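Local coordinates for protein Rv3303c-lpdA (Mycobacterium tuberculosis, PDB 1XDI) that uses NADH or NADPH to reduce quinones such as menadione through a bound FAD, and may contribute to resistance against reactive oxygen intermediates, at residues E203-V217 against E230-A244. Sequence-based numbering, arbitrary orientation.
Sequences ELGVPVTVVASQDHV and EESFAERGVRLFKNA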
loop_
_atom_site.group_PDB
_atom_site.type_symbol
_atom_site.label_atom_id
_atom_site.label_comp_id
_atom_site.label_asym_id
_atom_site.label_seq_id
_atom_site.Cartn_x
_atom_site.Cartn_y
_atom_site.Cartn_z
ATOM N N GLU A 203 -22.710 27.180 28.861
ATOM C CA GLU A 203 -22.896 28.023 27.697
ATOM C C GLU A 203 -24.294 28.611 27.662
ATOM O O GLU A 203 -24.491 29.698 27.119
ATOM C CB GLU A 203 -22.602 27.224 26.432
ATOM C CG GLU A 203 -21.134 27.030 26.180
ATOM C CD GLU A 203 -20.443 28.371 26.016
ATOM O OE1 GLU A 203 -20.856 29.124 25.109
ATOM O OE2 GLU A 203 -19.505 28.675 26.794
ATOM N N LEU A 204 -25.268 27.906 28.229
ATOM C CA LEU A 204 -26.603 28.464 28.290
ATOM C C LEU A 204 -26.634 29.463 29.436
ATOM O O LEU A 204 -27.708 29.963 29.795
ATOM C CB LEU A 204 -27.693 27.376 28.520
ATOM C CG LEU A 204 -28.086 26.598 27.254
ATOM C CD1 LEU A 204 -29.215 25.669 27.551
ATOM C CD2 LEU A 204 -28.450 27.570 26.128
ATOM N N GLY A 205 -25.480 29.752 30.030
ATOM C CA GLY A 205 -25.456 30.679 31.144
ATOM C C GLY A 205 -25.738 30.073 32.524
ATOM O O GLY A 205 -25.853 30.795 33.516
ATOM N N VAL A 206 -25.829 28.750 32.631
ATOM C CA VAL A 206 -26.089 28.116 33.928
ATOM C C VAL A 206 -24.864 27.865 34.840
ATOM O O VAL A 206 -23.794 27.480 34.382
ATOM C CB VAL A 206 -26.791 26.750 33.751
ATOM C CG1 VAL A 206 -27.018 26.112 35.133
ATOM C CG2 VAL A 206 -28.108 26.926 32.995
ATOM N N PRO A 207 -25.004 28.107 36.144
ATOM C CA PRO A 207 -23.922 27.892 37.108
ATOM C C PRO A 207 -23.797 26.395 37.335
ATOM O O PRO A 207 -24.807 25.703 37.463
ATOM C CB PRO A 207 -24.417 28.633 38.336
ATOM C CG PRO A 207 -25.106 29.814 37.705
ATOM C CD PRO A 207 -25.928 29.136 36.630
ATOM N N VAL A 208 -22.569 25.894 37.413
ATOM C CA VAL A 208 -22.356 24.453 37.556
ATOM C C VAL A 208 -21.334 24.120 38.635
ATOM O O VAL A 208 -20.308 24.776 38.780
ATOM C CB VAL A 208 -21.883 23.886 36.189
ATOM C CG1 VAL A 208 -21.694 22.392 36.222
ATOM C CG2 VAL A 208 -22.886 24.275 35.161
ATOM N N THR A 209 -21.627 23.104 39.415
ATOM C CA THR A 209 -20.713 22.686 40.447
ATOM C C THR A 209 -20.497 21.197 40.217
ATOM O O THR A 209 -21.427 20.403 40.267
ATOM C CB THR A 209 -21.332 22.960 41.805
ATOM O OG1 THR A 209 -21.565 24.366 41.916
ATOM C CG2 THR A 209 -20.405 22.511 42.941
ATOM N N VAL A 210 -19.271 20.820 39.924
ATOM C CA VAL A 210 -18.995 19.421 39.645
ATOM C C VAL A 210 -18.423 18.714 40.883
ATOM O O VAL A 210 -17.608 19.298 41.640
ATOM C CB VAL A 210 -17.935 19.241 38.488
ATOM C CG1 VAL A 210 -17.977 17.816 37.987
ATOM C CG2 VAL A 210 -18.167 20.210 37.380
ATOM N N VAL A 211 -18.882 17.480 41.097
ATOM C CA VAL A 211 -18.351 16.658 42.152
ATOM C C VAL A 211 -17.679 15.571 41.363
ATOM O O VAL A 211 -18.276 14.557 41.044
ATOM C CB VAL A 211 -19.429 16.062 43.084
ATOM C CG1 VAL A 211 -18.749 15.123 44.121
ATOM C CG2 VAL A 211 -20.186 17.214 43.811
ATOM N N ALA A 212 -16.420 15.820 41.045
ATOM C CA ALA A 212 -15.581 14.911 40.264
ATOM C C ALA A 212 -14.809 13.853 41.074
ATOM O O ALA A 212 -14.251 14.174 42.121
ATOM C CB ALA A 212 -14.570 15.752 39.485
ATOM N N SER A 213 -14.736 12.615 40.574
ATOM C CA SER A 213 -13.979 11.566 41.262
ATOM C C SER A 213 -12.519 11.756 40.951
ATOM O O SER A 213 -11.653 11.419 41.742
ATOM C CB SER A 213 -14.363 10.180 40.795
ATOM O OG SER A 213 -15.513 10.220 39.983
ATOM N N GLN A 214 -12.230 12.323 39.801
ATOM C CA GLN A 214 -10.841 12.499 39.438
ATOM C C GLN A 214 -10.370 13.941 39.643
ATOM O O GLN A 214 -11.062 14.752 40.264
ATOM C CB GLN A 214 -10.650 12.040 37.980
ATOM C CG GLN A 214 -10.134 10.590 37.820
ATOM C CD GLN A 214 -10.891 9.557 38.668
ATOM O OE1 GLN A 214 -12.121 9.490 38.627
ATOM N NE2 GLN A 214 -10.158 8.744 39.427
ATOM N N ASP A 215 -9.184 14.221 39.119
ATOM C CA ASP A 215 -8.533 15.516 39.130
ATOM C C ASP A 215 -9.222 16.613 38.332
ATOM O O ASP A 215 -9.098 17.792 38.627
ATOM C CB ASP A 215 -7.176 15.340 38.503
ATOM C CG ASP A 215 -6.110 15.536 39.460
ATOM O OD1 ASP A 215 -6.461 15.683 40.638
ATOM O OD2 ASP A 215 -4.938 15.550 39.058
ATOM N N HIS A 216 -9.888 16.209 37.261
ATOM C CA HIS A 216 -10.539 17.144 36.344
ATOM C C HIS A 216 -11.996 16.830 36.107
ATOM O O HIS A 216 -12.455 15.707 36.318
ATOM C CB HIS A 216 -9.869 17.087 34.958
ATOM C CG HIS A 216 -8.389 17.351 34.953
ATOM N ND1 HIS A 216 -7.483 16.636 35.717
ATOM C CD2 HIS A 216 -7.654 18.212 34.203
ATOM C CE1 HIS A 216 -6.258 17.047 35.434
ATOM N NE2 HIS A 216 -6.334 18.001 34.518
ATOM N N VAL A 217 -12.706 17.834 35.621
ATOM C CA VAL A 217 -14.104 17.656 35.262
ATOM C C VAL A 217 -14.074 16.626 34.155
ATOM O O VAL A 217 -14.840 15.674 34.160
ATOM C CB VAL A 217 -14.695 18.898 34.630
ATOM C CG1 VAL A 217 -16.070 18.554 34.047
ATOM C CG2 VAL A 217 -14.781 20.021 35.640
ATOM N N GLU A 230 -9.577 22.269 30.778
ATOM C CA GLU A 230 -9.479 22.697 32.182
ATOM C C GLU A 230 -9.446 24.242 32.234
ATOM O O GLU A 230 -10.280 24.859 32.927
ATOM C CB GLU A 230 -8.200 22.142 32.831
ATOM C CG GLU A 230 -8.029 22.334 34.354
ATOM C CD GLU A 230 -6.805 21.551 34.882
ATOM O OE1 GLU A 230 -5.725 21.729 34.265
ATOM O OE2 GLU A 230 -6.918 20.780 35.883
ATOM N N GLU A 231 -8.508 24.866 31.510
ATOM C CA GLU A 231 -8.458 26.327 31.488
ATOM C C GLU A 231 -9.802 26.922 31.078
ATOM O O GLU A 231 -10.223 27.946 31.617
ATOM C CB GLU A 231 -7.429 26.833 30.493
ATOM C CG GLU A 231 -5.994 26.680 30.931
ATOM C CD GLU A 231 -5.646 27.492 32.159
ATOM O OE1 GLU A 231 -6.208 28.615 32.335
ATOM O OE2 GLU A 231 -4.786 27.002 32.921
ATOM N N SER A 232 -10.468 26.281 30.113
ATOM C CA SER A 232 -11.747 26.760 29.617
ATOM C C SER A 232 -12.848 26.711 30.671
ATOM O O SER A 232 -13.464 27.732 30.938
ATOM C CB SER A 232 -12.165 25.979 28.371
ATOM O OG SER A 232 -13.394 26.477 27.818
ATOM N N PHE A 233 -13.108 25.556 31.278
ATOM C CA PHE A 233 -14.154 25.512 32.305
ATOM C C PHE A 233 -13.859 26.521 33.419
ATOM O O PHE A 233 -14.770 27.190 33.908
ATOM C CB PHE A 233 -14.270 24.138 32.983
ATOM C CG PHE A 233 -14.776 23.068 32.106
ATOM C CD1 PHE A 233 -15.853 23.274 31.290
ATOM C CD2 PHE A 233 -14.198 21.838 32.114
ATOM C CE1 PHE A 233 -16.343 22.244 30.481
ATOM C CE2 PHE A 233 -14.689 20.830 31.309
ATOM C CZ PHE A 233 -15.758 21.028 30.500
ATOM N N ALA A 234 -12.584 26.624 33.816
ATOM C CA ALA A 234 -12.200 27.514 34.888
ATOM C C ALA A 234 -12.487 28.963 34.559
ATOM O O ALA A 234 -13.023 29.669 35.413
ATOM C CB ALA A 234 -10.737 27.314 35.247
ATOM N N GLU A 235 -12.157 29.419 33.346
ATOM C CA GLU A 235 -12.444 30.802 33.003
ATOM C C GLU A 235 -13.960 31.011 33.003
ATOM O O GLU A 235 -14.447 31.888 33.674
ATOM C CB GLU A 235 -11.871 31.183 31.637
ATOM C CG GLU A 235 -10.342 31.455 31.601
ATOM C CD GLU A 235 -9.665 30.917 30.300
ATOM O OE1 GLU A 235 -10.074 31.341 29.166
ATOM O OE2 GLU A 235 -8.723 30.065 30.412
ATOM N N ARG A 236 -14.722 30.210 32.268
ATOM C CA ARG A 236 -16.184 30.352 32.235
ATOM C C ARG A 236 -16.776 30.085 33.639
ATOM O O ARG A 236 -18.005 29.968 33.800
ATOM C CB ARG A 236 -16.836 29.390 31.203
ATOM C CG ARG A 236 -16.355 29.469 29.746
ATOM C CD ARG A 236 -16.991 28.413 28.843
ATOM N NE ARG A 236 -16.243 27.152 28.743
ATOM C CZ ARG A 236 -16.656 26.091 28.037
ATOM N NH1 ARG A 236 -17.805 26.141 27.378
ATOM N NH2 ARG A 236 -15.934 24.984 27.979
ATOM N N GLY A 237 -15.921 29.966 34.650
ATOM C CA GLY A 237 -16.410 29.799 36.020
ATOM C C GLY A 237 -17.036 28.523 36.579
ATOM O O GLY A 237 -17.754 28.574 37.572
ATOM N N VAL A 238 -16.784 27.381 35.958
ATOM C CA VAL A 238 -17.286 26.116 36.461
ATOM C C VAL A 238 -16.577 25.849 37.800
ATOM O O VAL A 238 -15.361 26.064 37.949
ATOM C CB VAL A 238 -16.992 24.987 35.467
ATOM C CG1 VAL A 238 -17.388 23.652 36.078
ATOM C CG2 VAL A 238 -17.718 25.286 34.106
ATOM N N ARG A 239 -17.365 25.413 38.778
ATOM C CA ARG A 239 -16.931 25.133 40.144
ATOM C C ARG A 239 -16.699 23.627 40.272
ATOM O O ARG A 239 -17.550 22.860 39.837
ATOM C CB ARG A 239 -18.087 25.514 41.107
ATOM C CG ARG A 239 -17.944 26.712 42.063
ATOM C CD ARG A 239 -19.295 27.051 42.716
ATOM N NE ARG A 239 -19.945 28.283 42.214
ATOM C CZ ARG A 239 -21.225 28.356 41.837
ATOM N NH1 ARG A 239 -21.988 27.284 41.880
ATOM N NH2 ARG A 239 -21.776 29.505 41.475
ATOM N N LEU A 240 -15.591 23.179 40.862
ATOM C CA LEU A 240 -15.465 21.725 41.048
ATOM C C LEU A 240 -14.845 21.310 42.381
ATOM O O LEU A 240 -13.978 21.992 42.894
ATOM C CB LEU A 240 -14.657 21.046 39.918
ATOM C CG LEU A 240 -13.137 21.186 40.007
ATOM C CD1 LEU A 240 -12.378 20.343 39.080
ATOM C CD2 LEU A 240 -12.825 22.632 39.741
ATOM N N PHE A 241 -15.334 20.202 42.947
ATOM C CA PHE A 241 -14.749 19.615 44.155
ATOM C C PHE A 241 -13.991 18.426 43.540
ATOM O O PHE A 241 -14.632 17.467 43.069
ATOM C CB PHE A 241 -15.797 19.015 45.127
ATOM C CG PHE A 241 -16.700 20.020 45.796
ATOM C CD1 PHE A 241 -16.210 20.908 46.739
ATOM C CD2 PHE A 241 -18.072 20.039 45.498
ATOM C CE1 PHE A 241 -17.066 21.787 47.372
ATOM C CE2 PHE A 241 -18.936 20.915 46.123
ATOM C CZ PHE A 241 -18.440 21.790 47.065
ATOM N N LYS A 242 -12.656 18.467 43.530
ATOM C CA LYS A 242 -11.872 17.341 42.979
ATOM C C LYS A 242 -11.901 16.191 43.949
ATOM O O LYS A 242 -12.064 16.409 45.131
ATOM C CB LYS A 242 -10.382 17.687 42.787
ATOM C CG LYS A 242 -10.051 18.740 41.731
ATOM C CD LYS A 242 -8.959 19.649 42.259
ATOM C CE LYS A 242 -8.358 20.496 41.183
ATOM N NZ LYS A 242 -7.085 19.825 40.801
ATOM N N ASN A 243 -11.717 14.981 43.435
ATOM C CA ASN A 243 -11.640 13.749 44.216
ATOM C C ASN A 243 -12.693 13.523 45.259
ATOM O O ASN A 243 -12.394 13.217 46.405
ATOM C CB ASN A 243 -10.271 13.647 44.874
ATOM C CG ASN A 243 -9.141 13.783 43.879
ATOM O OD1 ASN A 243 -9.166 13.184 42.792
ATOM N ND2 ASN A 243 -8.136 14.571 44.241
ATOM N N ALA A 244 -13.942 13.662 44.870
ATOM C CA ALA A 244 -14.995 13.444 45.816
ATOM C C ALA A 244 -16.051 12.609 45.141
ATOM O O ALA A 244 -16.204 12.653 43.915
ATOM C CB ALA A 244 -15.552 14.769 46.282
HETATM O O HOH W 1 -9.261 20.248 36.881
#
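Val210 and Leu240 sit side by side on neighbouring parallel strands, 208-211 and 239-241, which the backbone laces together: Val210 N donates to Arg239 O (2.7 Å), and Val210 O accepts from Phe241 N. Beta-branched valine suits the extended strand, and CG2 of Val210 packs on CG1 of Val238 (3.8 Å). On this helix-facing side Val217 joins in, laying CG1 obliquely against CE2 of Phe233. The other sheet face carries Thr209, Val211, Arg239 and Phe241; CG2 of Val211 meets the edge of the Phe241 ring at CD2 (3.9 Å). Arg239 is long enough to run back along strand 208-211: its CB lies by Val208 O (3.3 Å), its CD by Thr209 OG1 (3.6 Å), and, after a bend at chi3 (-107°), its NH1 comes 2.9 Å from that OG1, which is hydrogen-bonded to His184 NE2, while NH2 nears Pro207 CB. Past the helix end, where Gly237 supplies the positive phi of a Schellman motif, Arg236 NH1 forms salt bridges with Glu203 OE2 (3.1 Å, 162° at the hydrogen) and Asp199; Glu203 OE1 is hydrogen-bonded to Thr62. Strand 208-211, helix 223-235 and edge strand 239-241 thus make a beta-alpha-beta crossover, characteristic of the second Rossmann-type domain, the probable NAD(P)H-binding domain, of flavoprotein disulfide reductases.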